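Local atomic coordinates of thiamine-binding periplasmic protein (Escherichia coli, PDB entry 2QRY), a protein that binds thiamine, thiamine phosphate and thiamine diphosphate with high affinity in the periplasm, as the solute-binding component of the ThiBPQ ABC importer. Residues Ser32-Val43 / Phe274-Asn282; Gln152-Asp160 / Leu206-Leu216. All coordinates share one frame; numbering follows the deposited sequence.

How the contacts relate
The two contacts lie in different lobes of a two-lobed solute-binding protein, and thiamin phosphate sits in the cleft between the lobes. Their centres are about 25 Å apart, and their nearest atoms still stand about 9 Å from each other. Contact 1 reaches the ligand directly through Ser32 and Asn282, while contact 2 approaches it at one end, where the side chain of Gln159 comes within about 5 Å of thiamin phosphate. Trp200, a thiamine-binding residue, is near both: its side chain is about 4 Å from that of Ser32 and about 4 Å from that of Gln159. Along the chain, all of contact 2 falls between the halves of contact 1.

Contact 1 of 2, residues Ser32-Val43 / Phe274-Asn282; sequences SFAADWGPGPVV and FQNAIPTGN. With TPS (thiamin phosphate), chain E.
The ring of Phe33 meets Phe274 at its edge, with Phe274 CZ near the plane of the Phe33 ring and 3.8 Å from Phe33 CZ. One face of Phe33 is covered by Pro39 CG, set toward the rim, and the amide of Asn282 stands nearly square to the ring, the two planes 84° apart. Phe274 has Val43 CG2 over one face, 3.4 Å from Phe274 CD1, while Val43 CG1 lies beside Phe274 CE1. With CG anti to the backbone N (chi1 -171°), Phe33 swings its ring out from the short helix 31-34 to Phe274. A type I turn, Ala35 to Gly38, separates that helix from helix 40-48, and Gly40 N bonds back across it to Phe33 O at 2.9 Å.

This is part of one lobe of the type 2 periplasmic-binding-protein fold: the N-terminal strand 24-29 runs out into these two helices, and the chain returns some 230 residues later to pack on them. Phe268 of helix 259-269 and Phe123 of strand 121-133 continue the apolar core around Phe274.

Gly281 has no side chain where one would run into Pro39 CB, so the proline ring lies on the backbone, Pro39 CD 3.4 Å from Gly281 O. Val42 CG1 presses on Ala277 CB, slightly tighter than usual at 3.5 Å. At the cleft end a water gives hydrogen bonds to Ser32 O (2.8 Å) and Gly281 O, and accepts one from N4A of the thiamin phosphate at 2.9 Å. Asn282 O lies against the ligand's methylene bridge, 3.0 Å from C7A, and Ser32 OG faces the thiazolium sulfur S1.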
# COMPACT_ATOMS: atom_id res chain seq x y z
N SER A 32 -8.89 4.79 -0.85
CA SER A 32 -8.07 6.00 -0.86
C SER A 32 -7.55 6.33 -2.26
O SER A 32 -7.15 7.46 -2.52
CB SER A 32 -6.91 5.86 0.13
OG SER A 32 -6.03 4.82 -0.25
N PHE A 33 -7.57 5.36 -3.17
CA PHE A 33 -7.09 5.63 -4.53
C PHE A 33 -8.18 6.34 -5.33
O PHE A 33 -7.92 7.38 -5.94
CB PHE A 33 -6.70 4.33 -5.25
CG PHE A 33 -6.00 4.56 -6.56
CD1 PHE A 33 -4.62 4.74 -6.60
CD2 PHE A 33 -6.71 4.62 -7.75
CE1 PHE A 33 -3.96 4.97 -7.82
CE2 PHE A 33 -6.06 4.85 -8.97
CZ PHE A 33 -4.69 5.02 -9.00
N ALA A 34 -9.38 5.78 -5.33
CA ALA A 34 -10.50 6.36 -6.07
C ALA A 34 -11.16 7.55 -5.37
O ALA A 34 -12.04 8.20 -5.93
CB ALA A 34 -11.55 5.29 -6.35
N ALA A 35 -10.73 7.84 -4.14
CA ALA A 35 -11.30 8.95 -3.38
C ALA A 35 -11.24 10.26 -4.15
O ALA A 35 -10.34 10.47 -4.96
CB ALA A 35 -10.56 9.10 -2.05
N ASP A 36 -12.21 11.14 -3.89
CA ASP A 36 -12.24 12.43 -4.56
C ASP A 36 -10.92 13.14 -4.35
O ASP A 36 -10.49 13.93 -5.19
CB ASP A 36 -13.37 13.31 -4.00
CG ASP A 36 -14.73 12.92 -4.54
OD1 ASP A 36 -14.84 12.66 -5.76
OD2 ASP A 36 -15.70 12.87 -3.75
N TRP A 37 -10.26 12.87 -3.22
CA TRP A 37 -8.99 13.51 -2.93
C TRP A 37 -7.79 12.68 -3.36
O TRP A 37 -6.65 13.12 -3.22
CB TRP A 37 -8.91 13.83 -1.43
CG TRP A 37 -9.29 12.67 -0.56
CD1 TRP A 37 -8.49 11.64 -0.17
CD2 TRP A 37 -10.59 12.40 -0.01
NE1 TRP A 37 -9.20 10.74 0.59
CE2 TRP A 37 -10.49 11.19 0.71
CE3 TRP A 37 -11.82 13.07 -0.05
CZ2 TRP A 37 -11.59 10.63 1.38
CZ3 TRP A 37 -12.91 12.51 0.62
CH2 TRP A 37 -12.78 11.30 1.32
N GLY A 38 -8.05 11.49 -3.89
CA GLY A 38 -6.97 10.63 -4.34
C GLY A 38 -6.54 10.89 -5.77
O GLY A 38 -6.89 11.93 -6.33
N PRO A 39 -5.77 9.99 -6.39
CA PRO A 39 -5.34 10.21 -7.77
C PRO A 39 -6.40 9.80 -8.79
O PRO A 39 -6.37 10.25 -9.94
CB PRO A 39 -4.08 9.35 -7.87
CG PRO A 39 -4.45 8.17 -7.02
CD PRO A 39 -5.10 8.81 -5.81
N GLY A 40 -7.33 8.96 -8.36
CA GLY A 40 -8.40 8.48 -9.22
C GLY A 40 -8.99 9.48 -10.19
O GLY A 40 -8.78 9.35 -11.40
N PRO A 41 -9.72 10.49 -9.71
CA PRO A 41 -10.33 11.51 -10.59
C PRO A 41 -9.36 12.06 -11.63
O PRO A 41 -9.72 12.24 -12.79
CB PRO A 41 -10.79 12.57 -9.60
CG PRO A 41 -11.17 11.75 -8.40
CD PRO A 41 -10.00 10.80 -8.30
N VAL A 42 -8.13 12.32 -11.20
CA VAL A 42 -7.10 12.84 -12.09
C VAL A 42 -6.72 11.82 -13.16
O VAL A 42 -6.71 12.13 -14.35
CB VAL A 42 -5.82 13.23 -11.31
CG1 VAL A 42 -4.80 13.84 -12.26
CG2 VAL A 42 -6.18 14.21 -10.20
N VAL A 43 -6.40 10.60 -12.73
CA VAL A 43 -6.03 9.54 -13.67
C VAL A 43 -7.17 9.24 -14.63
O VAL A 43 -6.96 9.03 -15.82
CB VAL A 43 -5.64 8.24 -12.92
CG1 VAL A 43 -5.69 7.06 -13.87
CG2 VAL A 43 -4.25 8.37 -12.35
N PHE A 274 -0.11 9.63 -15.83
CA PHE A 274 -0.56 8.89 -14.66
C PHE A 274 0.31 9.27 -13.47
O PHE A 274 -0.15 9.88 -12.51
CB PHE A 274 -0.43 7.38 -14.93
CG PHE A 274 -1.07 6.51 -13.89
CD1 PHE A 274 -2.41 6.12 -14.02
CD2 PHE A 274 -0.35 6.07 -12.78
CE1 PHE A 274 -3.01 5.31 -13.05
CE2 PHE A 274 -0.94 5.26 -11.82
CZ PHE A 274 -2.28 4.88 -11.95
N GLN A 275 1.58 8.88 -13.57
CA GLN A 275 2.59 9.13 -12.55
C GLN A 275 2.57 10.53 -11.95
O GLN A 275 2.80 10.70 -10.75
CB GLN A 275 3.96 8.84 -13.13
CG GLN A 275 4.16 7.39 -13.52
CD GLN A 275 4.10 6.47 -12.32
OE1 GLN A 275 3.17 5.68 -12.16
NE2 GLN A 275 5.10 6.58 -11.45
N ASN A 276 2.30 11.53 -12.78
CA ASN A 276 2.26 12.91 -12.34
C ASN A 276 1.19 13.16 -11.28
O ASN A 276 1.22 14.18 -10.58
CB ASN A 276 2.01 13.84 -13.53
CG ASN A 276 3.29 14.36 -14.15
OD1 ASN A 276 4.07 15.04 -13.49
ND2 ASN A 276 3.51 14.05 -15.42
N ALA A 277 0.23 12.25 -11.17
CA ALA A 277 -0.84 12.42 -10.18
C ALA A 277 -0.61 11.59 -8.93
O ALA A 277 -1.33 11.73 -7.94
CB ALA A 277 -2.19 12.07 -10.80
N ILE A 278 0.41 10.73 -8.96
CA ILE A 278 0.72 9.88 -7.81
C ILE A 278 1.26 10.65 -6.61
O ILE A 278 0.76 10.48 -5.49
CB ILE A 278 1.72 8.77 -8.19
CG1 ILE A 278 1.00 7.63 -8.93
CG2 ILE A 278 2.39 8.21 -6.92
CD1 ILE A 278 -0.08 6.94 -8.10
N PRO A 279 2.28 11.50 -6.81
CA PRO A 279 2.84 12.25 -5.68
C PRO A 279 1.81 12.91 -4.77
O PRO A 279 1.79 12.67 -3.57
CB PRO A 279 3.76 13.25 -6.36
CG PRO A 279 4.26 12.49 -7.53
CD PRO A 279 2.98 11.86 -8.05
N THR A 280 0.95 13.75 -5.34
CA THR A 280 -0.05 14.46 -4.54
C THR A 280 -1.41 13.77 -4.48
O THR A 280 -2.32 14.25 -3.82
CB THR A 280 -0.24 15.91 -5.04
OG1 THR A 280 -0.78 15.90 -6.37
CG2 THR A 280 1.11 16.65 -5.05
N GLY A 281 -1.54 12.64 -5.17
CA GLY A 281 -2.80 11.92 -5.16
C GLY A 281 -2.77 10.75 -4.19
O GLY A 281 -3.66 10.62 -3.34
N ASN A 282 -1.75 9.91 -4.31
CA ASN A 282 -1.61 8.73 -3.46
C ASN A 282 -0.54 8.92 -2.38
O ASN A 282 -0.42 8.09 -1.47
CB ASN A 282 -1.23 7.51 -4.30
CG ASN A 282 -2.00 6.25 -3.91
OD1 ASN A 282 -1.52 5.12 -4.08
ND2 ASN A 282 -3.21 6.43 -3.39
CM2 TPS E . -1.87 10.84 4.05
N3 TPS E . -1.80 4.98 1.08
C2 TPS E . -2.69 5.09 2.04
S1 TPS E . -3.43 3.53 2.12
C5 TPS E . -2.49 2.76 0.84
C4 TPS E . -1.67 3.79 0.43
CM4 TPS E . -0.65 3.58 -0.69
C6 TPS E . -2.65 1.33 0.42
C7 TPS E . -3.84 0.91 1.28
O7 TPS E . -4.21 -0.45 1.14
N1A TPS E . -0.61 8.82 3.42
C2A TPS E . -1.64 9.63 3.17
N3A TPS E . -2.48 9.39 2.16
C4A TPS E . -2.31 8.32 1.35
N4A TPS E . -3.19 8.09 0.31
C5A TPS E . -1.22 7.43 1.59
C6A TPS E . -0.37 7.74 2.67
C7A TPS E . -0.94 6.18 0.73
P1 TPS E . -5.48 -0.68 2.12
O1 TPS E . -5.10 -0.25 3.57
O2 TPS E . -5.97 -2.19 2.08
O3 TPS E . -6.63 0.22 1.64
O HOH W 1 -5.45 9.18 -1.11

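Contact 2 of 2, residues Gln152-Asp160 / Leu206-Leu216; sequences QNWRVIYQD and LFLKGESDLVL
Ile157 is the main bump, sitting in a hollow made by Leu206, Ser212 and Val215. Its CG1 branch, anti to the carbonyl carbon (chi1 -74°), lies on Ser212, with Ile157 CG1 3.6 Å from Ser212 CB, and carries Ile157 CD1 on to Leu206 CB at 3.8 Å. Ile157 CB rests beside Val215 CG1, the two side chains pointing the same way. On the other face of the sheet the fit is reversed: Leu214 CD1 fills the corner formed by Trp154 CB, 3.9 Å away, and Val156 CG2.

Under these side chains run two parallel strands, joined by Leu214 N to Arg155 O, Ile157 N to Leu214 O and Leu216 N to Ile157 O. Leu214 O is gripped twice, since Ser212 OG also donates to it (2.9 Å), from above the carbonyl plane and from the face opposite Ile157 N. Gln159, bent at chi2 (74°), continues the ladder with its side chain in place of a backbone N-H, NE2 donating to Leu216 O at 3.1 Å; its OE1 is buried without a polar partner. Gly210 ends helix 200-208 in a Schellman motif, and the guanidinium of Arg155 lays one face over Glu211 O.

Strand 156-159 is flanked by strands 193-197 and 214-218, which helix 200-208 connects in a beta-alpha-beta crossover. Helix 165-178 covers Tyr158 and Leu216 through Leu170, while Val156 and Leu214 pack on Phe130 of strand 121-133, which runs antiparallel to 214-218.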
# COMPACT_ATOMS: atom_id res chain seq x y z
N GLN A 152 6.61 2.85 27.98
CA GLN A 152 5.76 4.00 27.69
C GLN A 152 4.38 3.47 27.26
O GLN A 152 4.29 2.42 26.62
CB GLN A 152 6.36 4.82 26.54
CG GLN A 152 7.76 5.37 26.81
CD GLN A 152 7.76 6.79 27.38
OE1 GLN A 152 7.27 7.03 28.49
NE2 GLN A 152 8.31 7.74 26.62
N ASN A 153 3.32 4.18 27.62
CA ASN A 153 1.97 3.77 27.25
C ASN A 153 1.51 4.44 25.95
O ASN A 153 0.52 5.17 25.94
CB ASN A 153 0.98 4.08 28.36
CG ASN A 153 1.16 3.19 29.58
OD1 ASN A 153 1.10 1.96 29.47
ND2 ASN A 153 1.38 3.80 30.74
N TRP A 154 2.24 4.20 24.87
CA TRP A 154 1.88 4.77 23.59
C TRP A 154 0.63 4.05 23.06
O TRP A 154 0.50 2.84 23.22
CB TRP A 154 3.01 4.60 22.57
CG TRP A 154 4.24 5.36 22.90
CD1 TRP A 154 4.33 6.68 23.25
CD2 TRP A 154 5.59 4.86 22.87
NE1 TRP A 154 5.65 7.03 23.45
CE2 TRP A 154 6.44 5.93 23.22
CE3 TRP A 154 6.15 3.61 22.59
CZ2 TRP A 154 7.83 5.79 23.30
CZ3 TRP A 154 7.53 3.47 22.67
CH2 TRP A 154 8.35 4.56 23.02
N ARG A 155 -0.27 4.81 22.45
CA ARG A 155 -1.49 4.24 21.89
C ARG A 155 -1.20 3.98 20.42
O ARG A 155 -0.74 4.87 19.70
CB ARG A 155 -2.65 5.23 22.01
CG ARG A 155 -2.67 6.04 23.29
CD ARG A 155 -3.26 5.28 24.45
NE ARG A 155 -4.64 4.86 24.20
CZ ARG A 155 -5.60 5.67 23.76
NH1 ARG A 155 -5.33 6.95 23.51
NH2 ARG A 155 -6.82 5.20 23.57
N VAL A 156 -1.50 2.77 19.95
CA VAL A 156 -1.25 2.42 18.57
C VAL A 156 -2.48 1.88 17.85
O VAL A 156 -3.31 1.21 18.45
CB VAL A 156 -0.12 1.37 18.47
CG1 VAL A 156 -0.04 0.81 17.07
CG2 VAL A 156 1.20 2.01 18.84
N ILE A 157 -2.58 2.20 16.57
CA ILE A 157 -3.67 1.70 15.72
C ILE A 157 -3.04 1.22 14.41
O ILE A 157 -2.15 1.86 13.86
CB ILE A 157 -4.71 2.81 15.42
CG1 ILE A 157 -5.57 3.07 16.66
CG2 ILE A 157 -5.62 2.39 14.27
CD1 ILE A 157 -6.59 4.18 16.51
N TYR A 158 -3.49 0.07 13.91
CA TYR A 158 -2.96 -0.44 12.65
C TYR A 158 -4.03 -1.23 11.91
O TYR A 158 -5.15 -1.37 12.41
CB TYR A 158 -1.69 -1.28 12.88
CG TYR A 158 -1.91 -2.54 13.68
CD1 TYR A 158 -2.23 -3.74 13.05
CD2 TYR A 158 -1.80 -2.54 15.07
CE1 TYR A 158 -2.44 -4.91 13.79
CE2 TYR A 158 -2.01 -3.70 15.82
CZ TYR A 158 -2.33 -4.87 15.17
OH TYR A 158 -2.55 -6.02 15.90
N GLN A 159 -3.70 -1.74 10.73
CA GLN A 159 -4.67 -2.48 9.92
C GLN A 159 -4.56 -4.00 9.95
O GLN A 159 -3.51 -4.56 10.24
CB GLN A 159 -4.61 -2.02 8.46
CG GLN A 159 -4.63 -0.51 8.26
CD GLN A 159 -3.31 0.13 8.64
OE1 GLN A 159 -2.25 -0.41 8.36
NE2 GLN A 159 -3.38 1.29 9.27
N ASP A 160 -5.68 -4.64 9.62
CA ASP A 160 -5.79 -6.09 9.58
C ASP A 160 -4.99 -6.62 8.39
O ASP A 160 -5.25 -6.27 7.25
CB ASP A 160 -7.26 -6.47 9.42
CG ASP A 160 -7.49 -7.95 9.60
OD1 ASP A 160 -6.63 -8.75 9.17
OD2 ASP A 160 -8.54 -8.33 10.16
N LEU A 206 -8.93 7.81 12.60
CA LEU A 206 -9.00 7.74 14.05
C LEU A 206 -7.75 8.40 14.61
O LEU A 206 -7.81 9.12 15.59
CB LEU A 206 -9.09 6.29 14.53
CG LEU A 206 -10.33 5.52 14.09
CD1 LEU A 206 -10.15 4.05 14.40
CD2 LEU A 206 -11.56 6.08 14.80
N PHE A 207 -6.61 8.17 13.97
CA PHE A 207 -5.38 8.80 14.44
C PHE A 207 -5.56 10.31 14.45
O PHE A 207 -5.35 10.97 15.47
CB PHE A 207 -4.19 8.42 13.55
CG PHE A 207 -2.99 9.32 13.73
CD1 PHE A 207 -2.25 9.29 14.91
CD2 PHE A 207 -2.61 10.20 12.71
CE1 PHE A 207 -1.14 10.14 15.07
CE2 PHE A 207 -1.51 11.05 12.86
CZ PHE A 207 -0.77 11.02 14.05
N LEU A 208 -5.95 10.87 13.30
CA LEU A 208 -6.14 12.31 13.18
C LEU A 208 -7.17 12.84 14.18
O LEU A 208 -7.11 14.00 14.57
CB LEU A 208 -6.55 12.68 11.76
CG LEU A 208 -5.50 12.38 10.70
CD1 LEU A 208 -6.09 12.65 9.33
CD2 LEU A 208 -4.27 13.23 10.93
N LYS A 209 -8.11 11.99 14.58
CA LYS A 209 -9.12 12.40 15.55
C LYS A 209 -8.57 12.33 16.98
O LYS A 209 -9.24 12.73 17.93
CB LYS A 209 -10.38 11.54 15.39
CG LYS A 209 -11.30 12.04 14.27
CD LYS A 209 -12.47 11.10 13.97
CE LYS A 209 -12.02 9.85 13.22
NZ LYS A 209 -13.15 9.02 12.69
N GLY A 210 -7.35 11.81 17.12
CA GLY A 210 -6.72 11.73 18.43
C GLY A 210 -6.87 10.42 19.19
O GLY A 210 -6.45 10.32 20.34
N GLU A 211 -7.45 9.40 18.56
CA GLU A 211 -7.65 8.12 19.23
C GLU A 211 -6.39 7.31 19.49
O GLU A 211 -6.43 6.29 20.18
CB GLU A 211 -8.68 7.29 18.48
CG GLU A 211 -9.98 8.05 18.26
CD GLU A 211 -11.22 7.18 18.37
OE1 GLU A 211 -12.32 7.68 18.05
OE2 GLU A 211 -11.11 6.00 18.78
N SER A 212 -5.25 7.75 18.95
CA SER A 212 -4.00 7.05 19.19
C SER A 212 -2.79 7.97 19.02
O SER A 212 -2.87 9.00 18.35
CB SER A 212 -3.88 5.81 18.28
OG SER A 212 -3.60 6.17 16.93
N ASP A 213 -1.68 7.59 19.63
CA ASP A 213 -0.45 8.36 19.55
C ASP A 213 0.27 8.04 18.25
O ASP A 213 1.00 8.88 17.71
CB ASP A 213 0.47 8.04 20.73
CG ASP A 213 -0.16 8.40 22.07
OD1 ASP A 213 -0.49 9.59 22.26
OD2 ASP A 213 -0.31 7.51 22.93
N LEU A 214 0.06 6.82 17.75
CA LEU A 214 0.69 6.37 16.51
C LEU A 214 -0.25 5.50 15.68
O LEU A 214 -1.15 4.85 16.22
CB LEU A 214 1.95 5.56 16.84
CG LEU A 214 3.04 6.23 17.67
CD1 LEU A 214 3.46 5.30 18.81
CD2 LEU A 214 4.23 6.55 16.78
N VAL A 215 -0.03 5.51 14.36
CA VAL A 215 -0.78 4.69 13.41
C VAL A 215 0.16 4.18 12.33
O VAL A 215 1.03 4.93 11.86
CB VAL A 215 -1.87 5.45 12.62
CG1 VAL A 215 -3.19 5.37 13.35
CG2 VAL A 215 -1.44 6.89 12.36
N LEU A 216 -0.02 2.93 11.93
CA LEU A 216 0.82 2.40 10.87
C LEU A 216 0.40 3.08 9.56
O LEU A 216 -0.77 3.02 9.18
CB LEU A 216 0.66 0.90 10.71
CG LEU A 216 1.68 0.49 9.65
CD1 LEU A 216 2.63 -0.51 10.25
CD2 LEU A 216 0.98 -0.04 8.41